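Local coordinates for protein nuclear hormone receptor HR38 (Drosophila melanogaster, PDB 1PDU) that probably acts as an orphan nuclear receptor that regulates transcription and mediates an atypical ecdysteroid signalling pathway in the fly, at residues Ala148-Thr159 with Val170-Leu181. Residues are numbered along the deposited sequence; the frame is centred on the assembly and turned at random.
Sequences AFACLCALTLIT and VEQLQMKIIGSL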
ATOM      1  N   ALA A 148      -8.898 -11.419  -1.717  1.00 29.33           N
ATOM      2  CA  ALA A 148      -8.613 -11.201  -0.313  1.00 29.66           C
ATOM      3  C   ALA A 148      -7.684  -9.998  -0.183  1.00 30.27           C
ATOM      4  O   ALA A 148      -7.838  -9.189   0.725  1.00 29.99           O
ATOM      5  CB  ALA A 148      -7.973 -12.452   0.304  1.00 26.56           C
ATOM      6  N   PHE A 149      -6.740  -9.866  -1.110  1.00 29.85           N
ATOM      7  CA  PHE A 149      -5.805  -8.751  -1.044  1.00 29.20           C
ATOM      8  C   PHE A 149      -6.497  -7.408  -1.224  1.00 28.44           C
ATOM      9  O   PHE A 149      -6.201  -6.448  -0.503  1.00 26.24           O
ATOM     10  CB  PHE A 149      -4.710  -8.881  -2.096  1.00 28.18           C
ATOM     11  CG  PHE A 149      -3.684  -7.800  -2.009  1.00 28.90           C
ATOM     12  CD1 PHE A 149      -2.855  -7.704  -0.895  1.00 29.59           C
ATOM     13  CD2 PHE A 149      -3.595  -6.829  -2.999  1.00 27.38           C
ATOM     14  CE1 PHE A 149      -1.954  -6.646  -0.769  1.00 30.83           C
ATOM     15  CE2 PHE A 149      -2.703  -5.773  -2.885  1.00 27.60           C
ATOM     16  CZ  PHE A 149      -1.882  -5.674  -1.773  1.00 29.19           C
ATOM     17  N   ALA A 150      -7.406  -7.344  -2.194  1.00 27.81           N
ATOM     18  CA  ALA A 150      -8.136  -6.118  -2.468  1.00 28.33           C
ATOM     19  C   ALA A 150      -8.845  -5.664  -1.187  1.00 29.91           C
ATOM     20  O   ALA A 150      -8.842  -4.471  -0.856  1.00 30.50           O
ATOM     21  CB  ALA A 150      -9.143  -6.341  -3.598  1.00 27.12           C
ATOM     22  N   CYS A 151      -9.430  -6.617  -0.462  1.00 29.50           N
ATOM     23  CA  CYS A 151     -10.113  -6.304   0.787  1.00 29.52           C
ATOM     24  C   CYS A 151      -9.094  -5.832   1.814  1.00 29.40           C
ATOM     25  O   CYS A 151      -9.345  -4.888   2.561  1.00 28.73           O
ATOM     26  CB  CYS A 151     -10.859  -7.528   1.322  1.00 29.61           C
ATOM     27  SG  CYS A 151     -12.256  -8.035   0.308  1.00 33.61           S
ATOM     28  N   LEU A 152      -7.940  -6.487   1.844  1.00 29.27           N
ATOM     29  CA  LEU A 152      -6.883  -6.124   2.779  1.00 30.34           C
ATOM     30  C   LEU A 152      -6.457  -4.663   2.540  1.00 29.98           C
ATOM     31  O   LEU A 152      -6.202  -3.909   3.484  1.00 30.38           O
ATOM     32  CB  LEU A 152      -5.704  -7.079   2.592  1.00 33.53           C
ATOM     33  CG  LEU A 152      -5.875  -8.505   3.121  1.00 36.16           C
ATOM     34  CD1 LEU A 152      -4.544  -9.248   3.055  1.00 36.70           C
ATOM     35  CD2 LEU A 152      -6.394  -8.455   4.551  1.00 35.92           C
ATOM     36  N   CYS A 153      -6.408  -4.256   1.275  1.00 28.96           N
ATOM     37  CA  CYS A 153      -6.048  -2.884   0.937  1.00 28.78           C
ATOM     38  C   CYS A 153      -7.127  -1.914   1.392  1.00 29.60           C
ATOM     39  O   CYS A 153      -6.836  -0.909   2.028  1.00 29.66           O
ATOM     40  CB  CYS A 153      -5.860  -2.729  -0.567  1.00 28.19           C
ATOM     41  SG  CYS A 153      -4.371  -3.487  -1.199  1.00 31.38           S
ATOM     42  N   ALA A 154      -8.377  -2.216   1.051  1.00 29.41           N
ATOM     43  CA  ALA A 154      -9.484  -1.352   1.422  1.00 28.59           C
ATOM     44  C   ALA A 154      -9.554  -1.236   2.937  1.00 29.41           C
ATOM     45  O   ALA A 154      -9.961  -0.199   3.468  1.00 29.70           O
ATOM     46  CB  ALA A 154     -10.788  -1.901   0.867  1.00 26.65           C
ATOM     47  N   LEU A 155      -9.146  -2.294   3.634  1.00 30.48           N
ATOM     48  CA  LEU A 155      -9.169  -2.281   5.094  1.00 31.37           C
ATOM     49  C   LEU A 155      -8.002  -1.486   5.663  1.00 32.11           C
ATOM     50  O   LEU A 155      -8.028  -1.072   6.819  1.00 33.84           O
ATOM     51  CB  LEU A 155      -9.149  -3.701   5.646  1.00 31.18           C
ATOM     52  CG  LEU A 155     -10.469  -4.468   5.572  1.00 32.87           C
ATOM     53  CD1 LEU A 155     -10.247  -5.872   6.128  1.00 33.55           C
ATOM     54  CD2 LEU A 155     -11.564  -3.742   6.362  1.00 31.61           C
ATOM     55  N   THR A 156      -6.972  -1.273   4.857  1.00 32.65           N
ATOM     56  CA  THR A 156      -5.833  -0.489   5.308  1.00 32.38           C
ATOM     57  C   THR A 156      -6.258   0.977   5.264  1.00 32.58           C
ATOM     58  O   THR A 156      -5.843   1.785   6.089  1.00 31.30           O
ATOM     59  CB  THR A 156      -4.623  -0.693   4.389  1.00 32.98           C
ATOM     60  OG1 THR A 156      -4.258  -2.080   4.391  1.00 33.86           O
ATOM     61  CG2 THR A 156      -3.441   0.145   4.862  1.00 32.37           C
ATOM     62  N   LEU A 157      -7.112   1.298   4.297  1.00 33.08           N
ATOM     63  CA  LEU A 157      -7.609   2.658   4.110  1.00 33.10           C
ATOM     64  C   LEU A 157      -8.800   2.972   5.012  1.00 34.14           C
ATOM     65  O   LEU A 157      -8.814   3.990   5.709  1.00 33.17           O
ATOM     66  CB  LEU A 157      -8.014   2.872   2.649  1.00 30.82           C
ATOM     67  CG  LEU A 157      -8.662   4.235   2.406  1.00 31.67           C
ATOM     68  CD1 LEU A 157      -7.621   5.335   2.590  1.00 30.59           C
ATOM     69  CD2 LEU A 157      -9.261   4.283   1.012  1.00 31.71           C
ATOM     70  N   ILE A 158      -9.802   2.096   4.984  1.00 34.66           N
ATOM     71  CA  ILE A 158     -11.000   2.270   5.788  1.00 35.24           C
ATOM     72  C   ILE A 158     -10.772   1.607   7.152  1.00 36.58           C
ATOM     73  O   ILE A 158     -11.062   0.427   7.358  1.00 36.83           O
ATOM     74  CB  ILE A 158     -12.220   1.655   5.072  1.00 35.29           C
ATOM     75  CG1 ILE A 158     -12.265   2.154   3.621  1.00 35.39           C
ATOM     76  CG2 ILE A 158     -13.504   2.026   5.795  1.00 34.27           C
ATOM     77  CD1 ILE A 158     -12.173   3.661   3.486  1.00 34.00           C
ATOM     78  N   THR A 159     -10.240   2.394   8.078  1.00 37.30           N
ATOM     79  CA  THR A 159      -9.925   1.929   9.422  1.00 38.89           C
ATOM     80  C   THR A 159     -10.045   3.111  10.376  1.00 39.64           C
ATOM     81  O   THR A 159     -10.057   4.269   9.945  1.00 39.57           O
ATOM     82  CB  THR A 159      -8.469   1.372   9.479  1.00 39.41           C
ATOM     83  OG1 THR A 159      -8.177   0.897  10.796  1.00 40.52           O
ATOM     84  CG2 THR A 159      -7.463   2.461   9.117  1.00 39.17           C
ATOM     85  N   VAL A 170     -17.386   5.445   9.104  1.00 47.86           N
ATOM     86  CA  VAL A 170     -16.184   4.774   8.632  1.00 46.99           C
ATOM     87  C   VAL A 170     -16.213   3.313   9.086  1.00 47.54           C
ATOM     88  O   VAL A 170     -15.931   2.404   8.301  1.00 48.28           O
ATOM     89  CB  VAL A 170     -14.913   5.438   9.199  1.00 45.91           C
ATOM     90  CG1 VAL A 170     -13.699   4.581   8.903  1.00 45.12           C
ATOM     91  CG2 VAL A 170     -14.738   6.816   8.601  1.00 45.06           C
ATOM     92  N   GLU A 171     -16.560   3.085  10.351  1.00 47.19           N
ATOM     93  CA  GLU A 171     -16.609   1.728  10.875  1.00 47.50           C
ATOM     94  C   GLU A 171     -17.645   0.853  10.172  1.00 46.54           C
ATOM     95  O   GLU A 171     -17.454  -0.355  10.044  1.00 44.95           O
ATOM     96  CB  GLU A 171     -16.902   1.726  12.376  1.00 50.26           C
ATOM     97  CG  GLU A 171     -17.014   0.304  12.943  1.00 55.44           C
ATOM     98  CD  GLU A 171     -17.396   0.269  14.411  1.00 58.48           C
ATOM     99  OE1 GLU A 171     -18.444   0.853  14.768  1.00 59.53           O
ATOM    100  OE2 GLU A 171     -16.649  -0.349  15.206  1.00 60.60           O
ATOM    101  N   GLN A 172     -18.741   1.452   9.722  1.00 45.28           N
ATOM    102  CA  GLN A 172     -19.771   0.680   9.045  1.00 45.83           C
ATOM    103  C   GLN A 172     -19.260   0.180   7.706  1.00 44.96           C
ATOM    104  O   GLN A 172     -19.505  -0.970   7.326  1.00 45.22           O
ATOM    105  CB  GLN A 172     -21.037   1.521   8.869  1.00 47.87           C
ATOM    106  CG  GLN A 172     -21.746   1.780  10.195  1.00 51.51           C
ATOM    107  CD  GLN A 172     -22.931   2.720  10.076  1.00 54.43           C
ATOM    108  OE1 GLN A 172     -23.581   3.039  11.079  1.00 55.33           O
ATOM    109  NE2 GLN A 172     -23.219   3.174   8.854  1.00 54.96           N
ATOM    110  N   LEU A 173     -18.542   1.041   6.990  1.00 43.55           N
ATOM    111  CA  LEU A 173     -17.974   0.648   5.707  1.00 40.94           C
ATOM    112  C   LEU A 173     -16.928  -0.430   5.986  1.00 40.20           C
ATOM    113  O   LEU A 173     -16.836  -1.422   5.268  1.00 38.99           O
ATOM    114  CB  LEU A 173     -17.323   1.847   5.014  1.00 38.51           C
ATOM    115  CG  LEU A 173     -16.706   1.557   3.644  1.00 38.38           C
ATOM    116  CD1 LEU A 173     -17.726   0.885   2.725  1.00 37.46           C
ATOM    117  CD2 LEU A 173     -16.217   2.861   3.038  1.00 37.46           C
ATOM    118  N   GLN A 174     -16.148  -0.240   7.045  1.00 40.13           N
ATOM    119  CA  GLN A 174     -15.141  -1.223   7.396  1.00 40.69           C
ATOM    120  C   GLN A 174     -15.812  -2.577   7.634  1.00 41.67           C
ATOM    121  O   GLN A 174     -15.346  -3.605   7.141  1.00 42.12           O
ATOM    122  CB  GLN A 174     -14.375  -0.805   8.655  1.00 40.01           C
ATOM    123  CG  GLN A 174     -13.368  -1.859   9.088  1.00 40.53           C
ATOM    124  CD  GLN A 174     -12.537  -1.453  10.286  1.00 41.93           C
ATOM    125  OE1 GLN A 174     -12.527  -2.142  11.304  1.00 43.41           O
ATOM    126  NE2 GLN A 174     -11.819  -0.342  10.166  1.00 42.04           N
ATOM    127  N   MET A 175     -16.908  -2.574   8.386  1.00 42.57           N
ATOM    128  CA  MET A 175     -17.618  -3.812   8.671  1.00 43.52           C
ATOM    129  C   MET A 175     -18.122  -4.453   7.391  1.00 42.54           C
ATOM    130  O   MET A 175     -18.107  -5.677   7.264  1.00 42.33           O
ATOM    131  CB  MET A 175     -18.785  -3.564   9.640  1.00 46.54           C
ATOM    132  CG  MET A 175     -18.377  -3.508  11.119  1.00 49.74           C
ATOM    133  SD  MET A 175     -17.469  -5.016  11.671  1.00 55.88           S
ATOM    134  CE  MET A 175     -15.774  -4.360  11.833  1.00 53.53           C
ATOM    135  N   LYS A 176     -18.561  -3.640   6.434  1.00 41.95           N
ATOM    136  CA  LYS A 176     -19.043  -4.194   5.172  1.00 41.22           C
ATOM    137  C   LYS A 176     -17.904  -4.872   4.434  1.00 39.81           C
ATOM    138  O   LYS A 176     -18.076  -5.958   3.873  1.00 39.07           O
ATOM    139  CB  LYS A 176     -19.648  -3.110   4.276  1.00 43.39           C
ATOM    140  CG  LYS A 176     -21.113  -2.838   4.540  1.00 46.40           C
ATOM    141  CD  LYS A 176     -21.726  -1.948   3.469  1.00 49.12           C
ATOM    142  CE  LYS A 176     -23.219  -1.756   3.726  1.00 51.66           C
ATOM    143  NZ  LYS A 176     -23.922  -0.976   2.657  1.00 53.84           N
ATOM    144  N   ILE A 177     -16.738  -4.234   4.437  1.00 38.01           N
ATOM    145  CA  ILE A 177     -15.587  -4.794   3.757  1.00 36.35           C
ATOM    146  C   ILE A 177     -15.158  -6.067   4.468  1.00 35.20           C
ATOM    147  O   ILE A 177     -14.807  -7.048   3.817  1.00 35.38           O
ATOM    148  CB  ILE A 177     -14.420  -3.788   3.710  1.00 37.31           C
ATOM    149  CG1 ILE A 177     -14.900  -2.478   3.082  1.00 37.36           C
ATOM    150  CG2 ILE A 177     -13.272  -4.352   2.863  1.00 36.85           C
ATOM    151  CD1 ILE A 177     -13.901  -1.349   3.218  1.00 38.52           C
ATOM    152  N   ILE A 178     -15.194  -6.056   5.797  1.00 35.18           N
ATOM    153  CA  ILE A 178     -14.834  -7.242   6.571  1.00 35.86           C
ATOM    154  C   ILE A 178     -15.812  -8.364   6.241  1.00 36.56           C
ATOM    155  O   ILE A 178     -15.413  -9.510   6.023  1.00 36.92           O
ATOM    156  CB  ILE A 178     -14.875  -6.979   8.103  1.00 35.69           C
ATOM    157  CG1 ILE A 178     -13.560  -6.335   8.554  1.00 35.92           C
ATOM    158  CG2 ILE A 178     -15.097  -8.287   8.864  1.00 35.41           C
ATOM    159  CD1 ILE A 178     -13.436  -6.162  10.052  1.00 37.46           C
ATOM    160  N   GLY A 179     -17.096  -8.025   6.200  1.00 37.12           N
ATOM    161  CA  GLY A 179     -18.106  -9.014   5.876  1.00 37.36           C
ATOM    162  C   GLY A 179     -17.802  -9.691   4.553  1.00 37.54           C
ATOM    163  O   GLY A 179     -17.794 -10.916   4.472  1.00 38.17           O
ATOM    164  N   SER A 180     -17.543  -8.902   3.515  1.00 37.23           N
ATOM    165  CA  SER A 180     -17.246  -9.471   2.212  1.00 37.56           C
ATOM    166  C   SER A 180     -16.002 -10.341   2.260  1.00 37.29           C
ATOM    167  O   SER A 180     -15.946 -11.382   1.611  1.00 37.04           O
ATOM    168  CB  SER A 180     -17.070  -8.367   1.164  1.00 39.69           C
ATOM    169  OG  SER A 180     -18.324  -7.822   0.775  1.00 41.37           O
ATOM    170  N   LEU A 181     -14.998  -9.927   3.027  1.00 36.19           N
ATOM    171  CA  LEU A 181     -13.787 -10.729   3.119  1.00 35.99           C
ATOM    172  C   LEU A 181     -14.119 -12.037   3.837  1.00 36.91           C
ATOM    173  O   LEU A 181     -13.642 -13.110   3.464  1.00 35.62           O
ATOM    174  CB  LEU A 181     -12.699  -9.983   3.889  1.00 34.20           C
ATOM    175  CG  LEU A 181     -11.401 -10.772   4.055  1.00 32.79           C
ATOM    176  CD1 LEU A 181     -10.794 -11.016   2.684  1.00 31.05           C
ATOM    177  CD2 LEU A 181     -10.430 -10.010   4.944  1.00 32.37           C
TER
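The carboxamide of Gln174 reaches across to the C-terminal end of the neighbouring helix and gives its NE2 to the carbonyl O of Ile158, at 3.0 Å. The bond is bent, with 145° at the hydrogen, and the donor comes from the flank of the carbonyl, tilted 25° from its plane. An extended side chain, with CG opposite the backbone N (chi1 177°), carries the amide that far. Its acceptor belongs to the first residue beyond the helix, the centre of an inverse gamma turn; the bond thus falls where the chain leaves helical geometry, and would help to hold the turn in place. Ile158 directs its CB toward the partner helix, and its branches part there: CG2 rests 3.5 Å from the carbonyl O of Val170 and against CG of Leu173, while CG1 meets CD1 of Ile177 at 3.9 Å. In the all-helical fold of a nuclear receptor ligand-binding domain, this is the pairing of successive helices 146-157 and 167-187, which here run nearly antiparallel, their segment axes approaching to 9.7 Å. Knobs-into-holes packing runs both ways. Leu155 enters a hole of Gln174, Ile177, Ile178 and Leu181, its CD2 lying 3.8 Å from CG of Gln174 as the two side chains cross nearly at right angles. In return Leu181 fits among Ala148, Cys151, Leu152 and Leu155, CD1 touching CB of Cys151 at 3.7 Å. Beyond the pair, helix 197-202 packs on Leu152, Leu155 and Leu181, and Leu205 of helix 204-225 also touches Leu155.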